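Local coordinates for uncharacterized protein (Eubacterium siraeum, PDB 4OBM) that is of unknown function but belongs to the LytR-CpsA-Psr family, whose members typically transfer glycopolymers to the bacterial cell wall, at residues K214-V217 and Y218-Q222; I182-S185 and S186-D190; L30-D33 and N34-P38. One frame throughout, in Å; residues are numbered along the deposited sequence. Where two conformers were deposited one is given.

Contact 1 (K214-V217 and Y218-Q222); sequences KAIV and YTLSQ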
loop_
_atom_site.group_PDB
_atom_site.type_symbol
_atom_site.label_atom_id
_atom_site.label_comp_id
_atom_site.label_asym_id
_atom_site.label_seq_id
_atom_site.Cartn_x
_atom_site.Cartn_y
_atom_site.Cartn_z
ATOM N N LYS A 214 -2.134 3.355 -18.858
ATOM C CA LYS A 214 -1.221 4.137 -19.716
ATOM C C LYS A 214 -0.221 4.917 -18.872
ATOM O O LYS A 214 0.963 4.867 -19.177
ATOM C CB LYS A 214 -1.965 5.082 -20.673
ATOM C CG LYS A 214 -2.554 4.364 -21.879
ATOM C CD LYS A 214 -3.109 5.333 -22.913
ATOM C CE LYS A 214 -4.178 4.702 -23.774
ATOM N NZ LYS A 214 -3.648 3.607 -24.629
ATOM N N ALA A 215 -0.683 5.593 -17.804
ATOM C CA ALA A 215 0.197 6.333 -16.878
ATOM C C ALA A 215 1.091 5.388 -16.060
ATOM O O ALA A 215 2.263 5.698 -15.859
ATOM C CB ALA A 215 -0.628 7.188 -15.934
ATOM N N ILE A 216 0.525 4.246 -15.569
ATOM C CA ILE A 216 1.263 3.242 -14.792
ATOM C C ILE A 216 2.443 2.720 -15.638
ATOM O O ILE A 216 3.583 2.835 -15.197
ATOM C CB ILE A 216 0.339 2.093 -14.281
ATOM C CG1 ILE A 216 -0.781 2.628 -13.367
ATOM C CG2 ILE A 216 1.155 0.998 -13.572
ATOM C CD1 ILE A 216 -1.954 1.639 -13.088
ATOM N N VAL A 217 2.182 2.216 -16.859
ATOM C CA VAL A 217 3.211 1.677 -17.757
ATOM C C VAL A 217 4.238 2.771 -18.077
ATOM O O VAL A 217 5.438 2.480 -18.037
ATOM C CB VAL A 217 2.605 1.041 -19.030
ATOM C CG1 VAL A 217 3.683 0.644 -20.046
ATOM C CG2 VAL A 217 1.735 -0.166 -18.676
ATOM N N TYR A 218 3.786 4.029 -18.309
ATOM C CA TYR A 218 4.684 5.144 -18.552
ATOM C C TYR A 218 5.680 5.285 -17.414
ATOM O O TYR A 218 6.876 5.339 -17.683
ATOM C CB TYR A 218 3.931 6.478 -18.756
ATOM C CG TYR A 218 4.857 7.678 -18.857
ATOM C CD1 TYR A 218 5.357 8.297 -17.715
ATOM C CD2 TYR A 218 5.230 8.195 -20.090
ATOM C CE1 TYR A 218 6.256 9.359 -17.800
ATOM C CE2 TYR A 218 6.115 9.270 -20.187
ATOM C CZ TYR A 218 6.615 9.856 -19.039
ATOM O OH TYR A 218 7.462 10.933 -19.114
ATOM N N THR A 219 5.185 5.396 -16.156
ATOM C CA THR A 219 5.978 5.593 -14.930
ATOM C C THR A 219 6.984 4.453 -14.697
ATOM O O THR A 219 8.116 4.723 -14.281
ATOM C CB THR A 219 5.027 5.790 -13.725
ATOM O OG1 THR A 219 4.543 7.131 -13.762
ATOM C CG2 THR A 219 5.693 5.548 -12.374
ATOM N N LEU A 220 6.568 3.203 -14.931
ATOM C CA LEU A 220 7.414 2.025 -14.717
ATOM C C LEU A 220 8.425 1.807 -15.863
ATOM O O LEU A 220 9.427 1.121 -15.659
ATOM C CB LEU A 220 6.553 0.761 -14.537
ATOM C CG LEU A 220 5.539 0.748 -13.402
ATOM C CD1 LEU A 220 4.610 -0.446 -13.549
ATOM C CD2 LEU A 220 6.226 0.744 -12.031
ATOM N N SER A 221 8.162 2.385 -17.052
ATOM C CA SER A 221 9.051 2.305 -18.217
ATOM C C SER A 221 10.163 3.393 -18.162
ATOM O O SER A 221 10.993 3.473 -19.078
ATOM C CB SER A 221 8.246 2.429 -19.507
ATOM O OG SER A 221 7.753 3.750 -19.672
ATOM N N GLN A 222 10.182 4.211 -17.089
ATOM C CA GLN A 222 11.207 5.243 -16.900
ATOM C C GLN A 222 12.491 4.592 -16.362
ATOM O O GLN A 222 12.440 3.517 -15.750
ATOM C CB GLN A 222 10.719 6.373 -15.963
ATOM C CG GLN A 222 9.445 7.106 -16.435
ATOM C CD GLN A 222 9.597 7.755 -17.797
ATOM O OE1 GLN A 222 10.367 8.706 -17.982
ATOM N NE2 GLN A 222 8.868 7.247 -18.787
#
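Ile216 and Leu220 run alongside each other on one face of the alpha-helix 213-220, meeting through methyl groups, Ile216 CG2 to Leu220 CD1 at 3.7 Å. The CG2 branch of Ile216 stands anti to the backbone N, which carries it forward over the next turn, where the leucine waits one helical repeat later. Leu220 also bends back over the carbonyl that its own N-H uses: Leu220 N bonds to Ile216 O at 3.0 Å, and Leu220 CG comes within 3.4 Å of the same oxygen. The backbone ladder runs on to Ser221, whose N donates to Val217 O (2.9 Å) with a more bent N-H...O angle of 134°, as the chain leaves the helix. Ile216 and Val217 touch Leu189 of helix 186-199, while Thr219 and Leu220 reach Phe53 of strand 52-58, so the helix is wedged between another helix and the sheet. The hydroxyl of Thr219 is held from outside the turn, by Asn51 and Tyr46.

Tyr218 points elsewhere, its ring swung out with CG anti to the backbone N (chi1 174°). Its carbonyl oxygen, beyond the regular ladder, takes two side-chain donors that approach from opposite faces of the carbonyl plane. Ser221 OG reaches Tyr218 O at 2.7 Å, well off to the side of the C=O direction, and Gln222 NE2 reaches Tyr218 O at 3.0 Å from above the plane. To do so the glutamine folds back on itself, its amide nearly coplanar with the oxygen it grips. The same nitrogen lies over the tyrosine, with Gln222 NE2 3.4 Å above the plane of the Tyr218 ring, over its centre.

Contact 2 (I182-S185 and S186-D190); sequences IGTS and SKTLD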
loop_
_atom_site.group_PDB
_atom_site.type_symbol
_atom_site.label_atom_id
_atom_site.label_comp_id
_atom_site.label_asym_id
_atom_site.label_seq_id
_atom_site.Cartn_x
_atom_site.Cartn_y
_atom_site.Cartn_z
ATOM N N ILE A 182 9.073 -2.240 -12.181
ATOM C CA ILE A 182 9.831 -1.339 -13.050
ATOM C C ILE A 182 10.202 -2.146 -14.300
ATOM O O ILE A 182 10.736 -3.248 -14.187
ATOM C CB ILE A 182 11.060 -0.685 -12.337
ATOM C CG1 ILE A 182 10.596 0.238 -11.182
ATOM C CG2 ILE A 182 11.953 0.087 -13.340
ATOM C CD1 ILE A 182 11.689 0.724 -10.185
ATOM N N GLY A 183 9.810 -1.632 -15.457
ATOM C CA GLY A 183 10.074 -2.273 -16.737
ATOM C C GLY A 183 9.017 -3.263 -17.191
ATOM O O GLY A 183 9.181 -3.866 -18.257
ATOM N N THR A 184 7.922 -3.453 -16.399
ATOM C CA THR A 184 6.859 -4.384 -16.813
ATOM C C THR A 184 6.021 -3.776 -17.939
ATOM O O THR A 184 5.971 -2.544 -18.085
ATOM C CB THR A 184 5.961 -4.870 -15.657
ATOM O OG1 THR A 184 5.441 -3.778 -14.907
ATOM C CG2 THR A 184 6.653 -5.867 -14.765
ATOM N N SER A 185 5.399 -4.654 -18.757
ATOM C CA SER A 185 4.537 -4.260 -19.875
ATOM C C SER A 185 3.070 -4.219 -19.447
ATOM O O SER A 185 2.725 -4.735 -18.376
ATOM C CB SER A 185 4.708 -5.231 -21.041
ATOM O OG SER A 185 4.241 -6.530 -20.712
ATOM N N SER A 186 2.208 -3.624 -20.294
ATOM C CA SER A 186 0.769 -3.587 -20.044
ATOM C C SER A 186 0.196 -5.020 -20.139
ATOM O O SER A 186 -0.721 -5.339 -19.395
ATOM C CB SER A 186 0.061 -2.634 -21.000
ATOM O OG SER A 186 0.172 -3.069 -22.343
ATOM N N LYS A 187 0.795 -5.884 -20.990
ATOM C CA LYS A 187 0.421 -7.299 -21.167
ATOM C C LYS A 187 0.615 -8.069 -19.848
ATOM O O LYS A 187 -0.274 -8.833 -19.451
ATOM C CB LYS A 187 1.249 -7.936 -22.304
ATOM C CG LYS A 187 0.774 -9.321 -22.727
ATOM C CD LYS A 187 1.491 -9.812 -23.976
ATOM C CE LYS A 187 0.779 -11.002 -24.576
ATOM N NZ LYS A 187 0.182 -10.693 -25.909
ATOM N N THR A 188 1.774 -7.862 -19.178
ATOM C CA THR A 188 2.111 -8.461 -17.883
ATOM C C THR A 188 1.173 -7.901 -16.805
ATOM O O THR A 188 0.541 -8.673 -16.081
ATOM C CB THR A 188 3.587 -8.199 -17.554
ATOM O OG1 THR A 188 4.416 -8.874 -18.505
ATOM C CG2 THR A 188 3.966 -8.656 -16.170
ATOM N N LEU A 189 1.054 -6.559 -16.730
ATOM C CA LEU A 189 0.160 -5.880 -15.793
ATOM C C LEU A 189 -1.297 -6.325 -15.977
ATOM O O LEU A 189 -2.056 -6.294 -14.996
ATOM C CB LEU A 189 0.257 -4.353 -15.951
ATOM C CG LEU A 189 1.453 -3.656 -15.314
ATOM C CD1 LEU A 189 1.414 -2.172 -15.618
ATOM C CD2 LEU A 189 1.502 -3.879 -13.795
ATOM N N ASP A 190 -1.683 -6.734 -17.226
ATOM C CA ASP A 190 -3.027 -7.241 -17.547
ATOM C C ASP A 190 -3.289 -8.556 -16.825
ATOM O O ASP A 190 -4.440 -8.832 -16.491
ATOM C CB ASP A 190 -3.234 -7.444 -19.060
ATOM C CG ASP A 190 -3.460 -6.194 -19.883
ATOM O OD1 ASP A 190 -3.901 -5.168 -19.309
ATOM O OD2 ASP A 190 -3.174 -6.231 -21.090
HETATM O O HOH W 1 6.569 -7.196 -18.456
#
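One water is gripped by two groups at this helix start: Thr188 OG1 lies 2.7 Å from it, and Ser185 N donates to it at 2.8 Å. The water thus spans the distance between the backbone of Ser185 and the side chain three residues on. Thr188 OG1 stands anti to its own carbonyl carbon (chi1 -65°), which turns the hydroxyl back toward the incoming chain.

Running the other way, Ser185 OG accepts from Thr188 N at 3.2 Å with an N-H...O angle of 162°, a fairly straight capping bond. The serine hydroxyl sits between its backbone N and carbonyl carbon, and is thereby brought over the first turn. Ser185 contributes its main chain as well: Leu189 N donates to Ser185 O at 3.0 Å, almost linearly at 173°, opening the regular helical ladder. Leu189 CB and CG pack against this same carbonyl oxygen.

Thr184 adds van der Waals contacts ahead of the cap. Its side chain crosses those of Thr188 and Leu189 at about a right angle, the methyl Thr184 CG2 facing Thr188 CG2 at 4.1 Å and Thr184 OG1 lying 4.0 Å from Leu189 CG. That hydroxyl is turned back along the chain, where it bonds to the carbonyl of Phe181 at the end of the preceding helix 164-181. Leu189 is buried, whereas the cap itself lies near the surface. The bond from Thr188 N to Ser185 OG is the signature of a serine N-cap; here a water bridges Ser185 N and Thr188 OG1, where a capping box would have a direct return bond.

Contact 3 (L30-D33 and N34-P38); sequences LSAD and NDKTP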
loop_
_atom_site.group_PDB
_atom_site.type_symbol
_atom_site.label_atom_id
_atom_site.label_comp_id
_atom_site.label_asym_id
_atom_site.label_seq_id
_atom_site.Cartn_x
_atom_site.Cartn_y
_atom_site.Cartn_z
ATOM N N LEU A 30 -5.229 -6.405 4.548
ATOM C CA LEU A 30 -4.933 -7.819 4.578
ATOM C C LEU A 30 -5.597 -8.477 5.770
ATOM O O LEU A 30 -5.483 -7.993 6.895
ATOM C CB LEU A 30 -3.402 -8.045 4.608
ATOM C CG LEU A 30 -2.907 -9.478 4.869
ATOM C CD1 LEU A 30 -3.266 -10.426 3.705
ATOM C CD2 LEU A 30 -1.442 -9.497 5.178
ATOM N N SER A 31 -6.276 -9.596 5.481
ATOM C CA SER A 31 -6.965 -10.443 6.445
ATOM C C SER A 31 -6.358 -11.831 6.377
ATOM O O SER A 31 -5.738 -12.152 5.381
ATOM C CB SER A 31 -8.459 -10.483 6.129
ATOM O OG SER A 31 -9.165 -11.332 7.017
ATOM N N ALA A 32 -6.544 -12.665 7.417
ATOM C CA ALA A 32 -6.003 -14.021 7.385
ATOM C C ALA A 32 -6.766 -14.846 6.332
ATOM O O ALA A 32 -6.170 -15.645 5.609
ATOM C CB ALA A 32 -6.113 -14.659 8.766
ATOM N N ASP A 33 -8.079 -14.582 6.211
ATOM C CA ASP A 33 -9.025 -15.253 5.321
ATOM C C ASP A 33 -10.286 -14.382 5.133
ATOM O O ASP A 33 -10.371 -13.315 5.740
ATOM C CB ASP A 33 -9.386 -16.642 5.904
ATOM C CG ASP A 33 -9.883 -16.624 7.341
ATOM O OD1 ASP A 33 -10.721 -15.752 7.674
ATOM O OD2 ASP A 33 -9.468 -17.506 8.119
ATOM N N ASN A 34 -11.280 -14.850 4.345
ATOM C CA ASN A 34 -12.519 -14.106 4.027
ATOM C C ASN A 34 -13.519 -13.919 5.218
ATOM O O ASN A 34 -14.487 -13.160 5.098
ATOM C CB ASN A 34 -13.248 -14.779 2.875
ATOM C CG ASN A 34 -12.534 -14.714 1.545
ATOM O OD1 ASN A 34 -12.394 -15.725 0.852
ATOM N ND2 ASN A 34 -12.140 -13.516 1.112
ATOM N N ASP A 35 -13.293 -14.592 6.339
ATOM C CA ASP A 35 -14.177 -14.466 7.488
ATOM C C ASP A 35 -13.717 -13.390 8.466
ATOM O O ASP A 35 -14.556 -12.760 9.108
ATOM C CB ASP A 35 -14.282 -15.807 8.219
ATOM C CG ASP A 35 -14.795 -16.950 7.358
ATOM O OD1 ASP A 35 -15.749 -16.722 6.564
ATOM O OD2 ASP A 35 -14.303 -18.085 7.535
ATOM N N LYS A 36 -12.401 -13.176 8.571
ATOM C CA LYS A 36 -11.787 -12.266 9.533
ATOM C C LYS A 36 -11.643 -10.832 9.040
ATOM O O LYS A 36 -11.550 -10.565 7.844
ATOM C CB LYS A 36 -10.405 -12.787 9.966
ATOM C CG LYS A 36 -10.487 -13.958 10.915
ATOM C CD LYS A 36 -9.337 -14.914 10.735
ATOM C CE LYS A 36 -9.554 -16.210 11.481
ATOM N NZ LYS A 36 -10.738 -16.992 10.983
ATOM N N THR A 37 -11.619 -9.914 10.012
ATOM C CA THR A 37 -11.417 -8.486 9.834
ATOM C C THR A 37 -9.980 -8.247 9.456
ATOM O O THR A 37 -9.102 -8.847 10.087
ATOM C CB THR A 37 -11.735 -7.763 11.164
ATOM O OG1 THR A 37 -12.863 -8.372 11.790
ATOM C CG2 THR A 37 -11.927 -6.264 10.995
ATOM N N PRO A 38 -9.679 -7.357 8.484
ATOM C CA PRO A 38 -8.266 -7.087 8.157
ATOM C C PRO A 38 -7.436 -6.605 9.365
ATOM O O PRO A 38 -7.943 -5.872 10.230
ATOM C CB PRO A 38 -8.353 -5.996 7.086
ATOM C CG PRO A 38 -9.677 -6.164 6.485
ATOM C CD PRO A 38 -10.580 -6.576 7.610
HETATM O O HOH W 2 -7.294 -11.026 9.797
HETATM O O HOH W 3 -12.092 -18.495 9.070
#
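Lys36 lays its whole chain against Asp33, the two side chains crossing obliquely. At the root, Lys36 CB sits 3.5 Å from Ser31 OG, with the aspartate also near. Lys36 CG passes over Asp33 OD1, and Lys36 CD approaches that oxygen to 3.5 Å and also touches Ala32 CB at 3.8 Å. Lys36 CE moves on to the second carboxylate oxygen, and at the tip Lys36 NZ forms a salt bridge with Asp33 OD2 at 3.2 Å, using the syn lone pair of that oxygen. Bends at chi2 and chi4 curl the lysine round so that its ammonium meets the acid instead of pointing outward.

The other oxygen of the carboxylate holds the backbone. Asp33 OD1 accepts from Asp35 N at 3.1 Å, on its anti side and 31° out of the carboxylate plane, and from Lys36 N at 3.2 Å, nearly head-on to the C-O bond. Shortening Asp33 to an alanine would remove the carboxylate, and is likely to leave the N-H of Asp35 without its side-chain acceptor, that of Lys36 with at most the weak bond to Asp33 O, and the ammonium of Lys36 without its counter-charge. Asp33 CG lies between its own N and carbonyl carbon (chi1 53°), which folds the acid over the following residues. A water donates to both Asp33 OD2 and Asp35 OD2, and its two bonds probably ease the repulsion between the neighbouring acids. Closer to the strands, a second water links Ala32 N to Thr37 O across the loop, and Pro38 CB rests 3.5 Å from Leu30 O.

The aspartate forms an Asx turn, extended by the bond from Lys36 N, in the connection of a beta-hairpin between strands 24-30 and 40-47 of the central sheet.

How the contacts relate
From the N terminus, contact 3 comes first, closing the hairpin connection between strands 24-30 and 40-47, neighbours in the central sheet. Much later, contact 2 marks the turn from helix 164-181 into helix 186-199, and contact 1 then finishes helix 213-220. The three follow in series, none nested within or crossing another. Contacts 1 and 2 nevertheless touch, their centres about 9 Å apart: Leu220 O probably accepts a hydrogen bond from Gly183 N, which ties the C-terminal end of helix 213-220 to the linker ahead of helix 186-199. Contact 3 stands apart, its centre about 32 Å from that of contact 1, on the opposite side of the chain's centre.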